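Local atomic coordinates of putative NADPH:quinone oxidoreductase (Ralstonia eutropha, PDB entry 3IUP), a protein that binds NADPH and probably uses it to reduce quinones, as a putative oxidoreductase with a GroES-like alcohol dehydrogenase domain. Residues Ser340-Leu352 / Thr365-Leu377. Sequence-based numbering, arbitrary orientation.
Sequences SHYSKEISLAEVL and TGEKYLINPNKGL. With NDP (NADPH dihydro-nicotinamide-adenine-dinucleotide phosphate), chain C.
Ile346 turns both its N and its O to strand 369-372: N gives a hydrogen bond to Leu370 O (2.8 Å) and O accepts one from Asn372 N, the usual parallel pattern in which one residue bonds to the two flanking its partner, here Ile371. Leu370 N bonded to Lys344 O continues the ladder between 344-347 and 369-372, and Ser343 N extends the pairing to Lys368 O.

Aromatic contacts lie on both faces of the ladder. On one, leucine gives Tyr342 a methyl to lie over its face: Leu370 CD1 is 4.0 Å from the ring centroid in a CH-pi contact, while the phenol OH bonds to Ser152. On the other, Lys344 CB sits over the centre of the Tyr369 ring, 3.9 Å from the centroid, and Ile346 CD1 meets that ring's edge. Lysine suits this exposed place because its alkyl chain runs beside the tyrosine while its amine leads away. Ile371 continues this face; its CD1 presses tightly on Val351 CG2 (3.5 Å).

Polar side chains gather at the ends. Ser347 and Glu350 form a capping box: serine has the small hydroxyl an N-cap needs, and OG (chi1 66°) accepts from Glu350 N while Ser347 N donates to Glu350 OE1. That carboxylate also makes a long salt bridge with Lys375 NZ (3.7 Å). Asn372 OD1 closes an Asx turn by accepting from Asn374 N.

At the other end, Thr365 N hydrogen-bonds O1X of NADPH's adenosine 2'-phosphate. Lys368 NZ, a cationic amine suited to an anionic oxygen, hydrogen-bonds O2N of the nicotinamide-side phosphate (2.6 Å); Asn45 shares this amine. The pair belongs to a mixed sheet including strand 34-43 of the GroES-like domain, which runs antiparallel to 369-372; helix 354-360 packs against Lys344 and Tyr369.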
loop_
_atom_site.group_PDB
_atom_site.type_symbol
_atom_site.label_atom_id
_atom_site.label_comp_id
_atom_site.label_asym_id
_atom_site.label_seq_id
_atom_site.Cartn_x
_atom_site.Cartn_y
_atom_site.Cartn_z
ATOM N N SER A 340 9.126 0.010 30.224
ATOM C CA SER A 340 7.667 0.150 30.063
ATOM C C SER A 340 6.996 0.634 31.340
ATOM O O SER A 340 7.231 0.072 32.406
ATOM C CB SER A 340 7.020 -1.192 29.747
ATOM O OG SER A 340 7.405 -1.680 28.499
ATOM N N HIS A 341 6.088 1.598 31.200
ATOM C CA HIS A 341 5.279 2.065 32.332
ATOM C C HIS A 341 3.915 1.379 32.345
ATOM O O HIS A 341 3.284 1.254 31.294
ATOM C CB HIS A 341 5.046 3.576 32.228
ATOM C CG HIS A 341 4.056 4.102 33.230
ATOM N ND1 HIS A 341 4.375 4.271 34.568
ATOM C CD2 HIS A 341 2.762 4.497 33.093
ATOM C CE1 HIS A 341 3.315 4.739 35.212
ATOM N NE2 HIS A 341 2.324 4.881 34.344
ATOM N N TYR A 342 3.466 0.936 33.521
ATOM C CA TYR A 342 2.095 0.452 33.687
ATOM C C TYR A 342 1.407 1.314 34.720
ATOM O O TYR A 342 2.041 1.707 35.694
ATOM C CB TYR A 342 2.099 -0.990 34.181
ATOM C CG TYR A 342 3.018 -1.863 33.367
ATOM C CD1 TYR A 342 2.641 -2.319 32.097
ATOM C CD2 TYR A 342 4.271 -2.177 33.818
ATOM C CE1 TYR A 342 3.493 -3.127 31.350
ATOM C CE2 TYR A 342 5.135 -2.960 33.078
ATOM C CZ TYR A 342 4.742 -3.438 31.839
ATOM O OH TYR A 342 5.631 -4.198 31.120
ATOM N N SER A 343 0.131 1.591 34.544
ATOM C CA SER A 343 -0.593 2.385 35.522
ATOM C C SER A 343 -1.133 1.545 36.667
ATOM O O SER A 343 -1.450 2.064 37.704
ATOM C CB SER A 343 -1.705 3.188 34.850
ATOM O OG SER A 343 -2.693 2.338 34.313
ATOM N N LYS A 344 -1.256 0.228 36.490
ATOM C CA LYS A 344 -1.799 -0.622 37.544
ATOM C C LYS A 344 -1.351 -2.074 37.316
ATOM O O LYS A 344 -1.184 -2.491 36.169
ATOM C CB LYS A 344 -3.327 -0.539 37.556
ATOM C CG LYS A 344 -4.019 -1.057 38.835
ATOM C CD LYS A 344 -5.540 -0.724 38.732
ATOM C CE LYS A 344 -6.300 -0.966 40.033
ATOM N NZ LYS A 344 -6.065 0.153 41.032
ATOM N N GLU A 345 -1.095 -2.804 38.395
ATOM C CA GLU A 345 -0.892 -4.253 38.326
ATOM C C GLU A 345 -2.106 -4.938 38.926
ATOM O O GLU A 345 -2.496 -4.631 40.071
ATOM C CB GLU A 345 0.354 -4.674 39.079
ATOM C CG GLU A 345 0.577 -6.189 39.085
ATOM C CD GLU A 345 1.876 -6.625 39.744
ATOM O OE1 GLU A 345 2.955 -6.263 39.241
ATOM O OE2 GLU A 345 1.835 -7.368 40.738
ATOM N N ILE A 346 -2.721 -5.848 38.166
ATOM C CA ILE A 346 -3.963 -6.475 38.601
ATOM C C ILE A 346 -3.872 -7.988 38.617
ATOM O O ILE A 346 -3.052 -8.575 37.908
ATOM C CB ILE A 346 -5.152 -6.042 37.707
ATOM C CG1 ILE A 346 -4.930 -6.447 36.244
ATOM C CG2 ILE A 346 -5.366 -4.516 37.769
ATOM C CD1 ILE A 346 -6.137 -6.154 35.329
ATOM N N SER A 347 -4.722 -8.627 39.414
ATOM C CA SER A 347 -4.857 -10.069 39.420
ATOM C C SER A 347 -5.577 -10.593 38.191
ATOM O O SER A 347 -6.292 -9.885 37.464
ATOM C CB SER A 347 -5.647 -10.549 40.652
ATOM O OG SER A 347 -6.984 -10.093 40.579
ATOM N N LEU A 348 -5.529 -11.902 38.051
ATOM C CA LEU A 348 -6.287 -12.564 36.979
ATOM C C LEU A 348 -7.798 -12.307 37.046
ATOM O O LEU A 348 -8.420 -11.923 36.061
ATOM C CB LEU A 348 -5.965 -14.066 37.013
ATOM C CG LEU A 348 -6.005 -14.783 35.701
ATOM C CD1 LEU A 348 -5.052 -14.234 34.675
ATOM C CD2 LEU A 348 -5.713 -16.285 35.975
ATOM N N ALA A 349 -8.374 -12.425 38.231
ATOM C CA ALA A 349 -9.804 -12.133 38.431
ATOM C C ALA A 349 -10.165 -10.680 38.078
ATOM O O ALA A 349 -11.235 -10.409 37.503
ATOM C CB ALA A 349 -10.202 -12.446 39.830
ATOM N N GLU A 350 -9.252 -9.754 38.372
ATOM C CA GLU A 350 -9.487 -8.344 38.072
ATOM C C GLU A 350 -9.482 -7.980 36.577
ATOM O O GLU A 350 -10.043 -6.960 36.191
ATOM C CB GLU A 350 -8.457 -7.492 38.842
ATOM C CG GLU A 350 -8.709 -7.426 40.317
ATOM C CD GLU A 350 -7.604 -6.674 41.092
ATOM O OE1 GLU A 350 -6.405 -6.674 40.701
ATOM O OE2 GLU A 350 -7.944 -6.071 42.142
ATOM N N VAL A 351 -8.882 -8.821 35.720
ATOM C CA VAL A 351 -8.973 -8.658 34.295
ATOM C C VAL A 351 -10.447 -8.666 33.869
ATOM O O VAL A 351 -10.809 -8.009 32.898
ATOM C CB VAL A 351 -8.158 -9.768 33.555
ATOM C CG1 VAL A 351 -8.259 -9.691 32.033
ATOM C CG2 VAL A 351 -6.684 -9.769 34.047
ATOM N N LEU A 352 -11.246 -9.419 34.584
ATOM C CA LEU A 352 -12.649 -9.585 34.215
ATOM C C LEU A 352 -13.574 -8.684 35.019
ATOM O O LEU A 352 -14.780 -8.852 34.960
ATOM C CB LEU A 352 -13.060 -11.060 34.292
ATOM C CG LEU A 352 -12.243 -11.966 33.352
ATOM C CD1 LEU A 352 -12.822 -13.416 33.383
ATOM C CD2 LEU A 352 -12.129 -11.465 31.920
ATOM N N THR A 365 -2.874 6.729 26.590
ATOM C CA THR A 365 -1.487 7.007 26.982
ATOM C C THR A 365 -1.210 6.858 28.460
ATOM O O THR A 365 -1.936 7.420 29.294
ATOM C CB THR A 365 -1.089 8.494 26.590
ATOM O OG1 THR A 365 -1.406 8.701 25.220
ATOM C CG2 THR A 365 0.440 8.836 26.885
ATOM N N GLY A 366 -0.164 6.093 28.797
ATOM C CA GLY A 366 0.218 5.903 30.211
ATOM C C GLY A 366 -0.786 5.145 31.073
ATOM O O GLY A 366 -0.745 5.226 32.327
ATOM N N GLU A 367 -1.666 4.387 30.416
ATOM C CA GLU A 367 -2.669 3.618 31.117
ATOM C C GLU A 367 -2.646 2.173 30.644
ATOM O O GLU A 367 -3.708 1.613 30.393
ATOM C CB GLU A 367 -4.066 4.243 30.971
ATOM C CG GLU A 367 -4.125 5.643 31.579
ATOM C CD GLU A 367 -5.513 6.235 31.690
ATOM O OE1 GLU A 367 -6.341 5.661 32.441
ATOM O OE2 GLU A 367 -5.759 7.312 31.045
ATOM N N LYS A 368 -1.442 1.608 30.510
ATOM C CA LYS A 368 -1.277 0.184 30.283
ATOM C C LYS A 368 -1.323 -0.596 31.609
ATOM O O LYS A 368 -0.685 -0.214 32.591
ATOM C CB LYS A 368 -0.003 -0.127 29.535
ATOM C CG LYS A 368 0.078 -1.608 29.078
ATOM C CD LYS A 368 1.375 -1.963 28.389
ATOM C CE LYS A 368 1.506 -1.305 27.002
ATOM N NZ LYS A 368 0.577 -1.870 26.019
ATOM N N TYR A 369 -2.091 -1.675 31.616
ATOM C CA TYR A 369 -2.247 -2.508 32.806
ATOM C C TYR A 369 -1.338 -3.737 32.697
ATOM O O TYR A 369 -1.195 -4.289 31.621
ATOM C CB TYR A 369 -3.704 -2.946 32.977
ATOM C CG TYR A 369 -4.604 -1.961 33.704
ATOM C CD1 TYR A 369 -4.441 -0.591 33.587
ATOM C CD2 TYR A 369 -5.641 -2.435 34.516
ATOM C CE1 TYR A 369 -5.291 0.282 34.285
ATOM C CE2 TYR A 369 -6.483 -1.581 35.209
ATOM C CZ TYR A 369 -6.296 -0.223 35.090
ATOM O OH TYR A 369 -7.157 0.595 35.779
ATOM N N LEU A 370 -0.785 -4.161 33.832
ATOM C CA LEU A 370 0.069 -5.368 33.940
ATOM C C LEU A 370 -0.715 -6.387 34.748
ATOM O O LEU A 370 -1.271 -6.044 35.789
ATOM C CB LEU A 370 1.340 -5.046 34.674
ATOM C CG LEU A 370 2.382 -6.156 34.775
ATOM C CD1 LEU A 370 2.919 -6.470 33.365
ATOM C CD2 LEU A 370 3.502 -5.726 35.751
ATOM N N ILE A 371 -0.797 -7.613 34.261
ATOM C CA ILE A 371 -1.434 -8.677 35.010
ATOM C C ILE A 371 -0.378 -9.474 35.721
ATOM O O ILE A 371 0.669 -9.847 35.138
ATOM C CB ILE A 371 -2.231 -9.640 34.103
ATOM C CG1 ILE A 371 -3.327 -8.919 33.315
ATOM C CG2 ILE A 371 -2.870 -10.835 34.916
ATOM C CD1 ILE A 371 -3.797 -9.723 32.072
ATOM N N ASN A 372 -0.635 -9.769 36.989
ATOM C CA ASN A 372 0.128 -10.781 37.682
ATOM C C ASN A 372 -0.796 -11.957 37.937
ATOM O O ASN A 372 -1.621 -11.907 38.850
ATOM C CB ASN A 372 0.694 -10.254 38.998
ATOM C CG ASN A 372 1.415 -11.342 39.799
ATOM O OD1 ASN A 372 1.408 -12.522 39.443
ATOM N ND2 ASN A 372 2.076 -10.927 40.860
ATOM N N PRO A 373 -0.690 -13.027 37.130
ATOM C CA PRO A 373 -1.656 -14.139 37.243
ATOM C C PRO A 373 -1.694 -14.787 38.585
ATOM O O PRO A 373 -2.701 -15.420 38.930
ATOM C CB PRO A 373 -1.137 -15.153 36.206
ATOM C CG PRO A 373 -0.528 -14.268 35.166
ATOM C CD PRO A 373 0.176 -13.200 35.957
ATOM N N ASN A 374 -0.597 -14.706 39.313
ATOM C CA ASN A 374 -0.548 -15.300 40.613
ATOM C C ASN A 374 -0.862 -14.351 41.786
ATOM O O ASN A 374 -0.849 -14.777 42.958
ATOM C CB ASN A 374 0.800 -15.999 40.784
ATOM C CG ASN A 374 0.845 -17.306 40.046
ATOM O OD1 ASN A 374 0.318 -18.299 40.534
ATOM N ND2 ASN A 374 1.437 -17.318 38.822
ATOM N N LYS A 375 -1.172 -13.100 41.491
ATOM C CA LYS A 375 -1.526 -12.132 42.538
ATOM C C LYS A 375 -2.722 -12.644 43.334
ATOM O O LYS A 375 -3.746 -13.041 42.771
ATOM C CB LYS A 375 -1.867 -10.793 41.906
ATOM C CG LYS A 375 -2.164 -9.687 42.879
ATOM C CD LYS A 375 -2.036 -8.331 42.227
ATOM C CE LYS A 375 -2.229 -7.189 43.218
ATOM N NZ LYS A 375 -3.507 -6.425 42.961
ATOM N N GLY A 376 -2.592 -12.650 44.654
ATOM C CA GLY A 376 -3.723 -13.042 45.514
ATOM C C GLY A 376 -3.943 -14.546 45.624
ATOM O O GLY A 376 -4.822 -15.001 46.366
ATOM N N LEU A 377 -3.134 -15.324 44.901
ATOM C CA LEU A 377 -3.326 -16.758 44.784
ATOM C C LEU A 377 -2.168 -17.529 45.430
ATOM O O LEU A 377 -1.059 -17.015 45.567
ATOM C CB LEU A 377 -3.482 -17.145 43.314
ATOM C CG LEU A 377 -4.701 -16.571 42.584
ATOM C CD1 LEU A 377 -4.742 -17.119 41.159
ATOM C CD2 LEU A 377 -6.024 -16.848 43.316
HETATM P PA NDP C . -0.152 2.008 24.451
HETATM O O1A NDP C . 0.993 2.194 25.318
HETATM O O2A NDP C . -1.411 1.480 25.019
HETATM O O5B NDP C . -0.430 3.509 23.808
HETATM C C5B NDP C . -1.466 3.599 22.825
HETATM C C4B NDP C . -1.431 4.971 22.224
HETATM O O4B NDP C . -2.436 4.979 21.252
HETATM C C3B NDP C . -1.729 6.085 23.241
HETATM O O3B NDP C . -0.835 7.178 23.195
HETATM C C2B NDP C . -3.124 6.591 22.813
HETATM O O2B NDP C . -3.319 7.994 22.991
HETATM C C1B NDP C . -3.118 6.236 21.333
HETATM N N9A NDP C . -4.462 6.036 20.775
HETATM C C8A NDP C . -5.430 5.210 21.309
HETATM N N7A NDP C . -6.497 5.211 20.491
HETATM C C5A NDP C . -6.225 6.028 19.410
HETATM C C6A NDP C . -6.942 6.417 18.261
HETATM N N6A NDP C . -8.219 6.064 18.028
HETATM N N1A NDP C . -6.345 7.268 17.354
HETATM C C2A NDP C . -5.096 7.765 17.560
HETATM N N3A NDP C . -4.397 7.381 18.681
HETATM C C4A NDP C . -4.944 6.536 19.587
HETATM O O3 NDP C . 0.115 1.073 23.159
HETATM P PN NDP C . 1.383 0.204 22.884
HETATM O O1N NDP C . 2.625 0.934 22.952
HETATM O O2N NDP C . 1.345 -1.093 23.641
HETATM O O5D NDP C . 1.112 -0.169 21.321
HETATM C C5D NDP C . 1.278 0.848 20.321
HETATM C C4D NDP C . 0.717 0.355 18.992
HETATM O O4D NDP C . 1.684 -0.570 18.450
HETATM C C3D NDP C . -0.642 -0.371 19.054
HETATM O O3D NDP C . -1.451 -0.048 17.941
HETATM C C2D NDP C . -0.217 -1.827 18.954
HETATM O O2D NDP C . -1.211 -2.728 18.490
HETATM C C1D NDP C . 0.935 -1.679 17.957
HETATM N N1N NDP C . 1.803 -2.876 17.871
HETATM C C2N NDP C . 1.761 -3.561 16.701
HETATM C C3N NDP C . 2.506 -4.695 16.512
HETATM C C7N NDP C . 2.551 -5.367 15.153
HETATM O O7N NDP C . 3.233 -6.579 15.091
HETATM N N7N NDP C . 1.964 -4.888 14.049
HETATM C C4N NDP C . 3.577 -5.032 17.476
HETATM C C5N NDP C . 3.555 -4.200 18.733
HETATM C C6N NDP C . 2.667 -3.141 18.876
HETATM P P2B NDP C . -4.667 8.578 23.729
HETATM O O1X NDP C . -4.293 8.814 25.199
HETATM O O2X NDP C . -5.857 7.630 23.619
HETATM O O3X NDP C . -4.943 9.894 22.986
HETATM O O HOH W 1 1.267 2.899 30.455
HETATM O O HOH W 2 -5.132 4.182 34.385
HETATM O O HOH W 3 -4.457 -13.781 40.115
#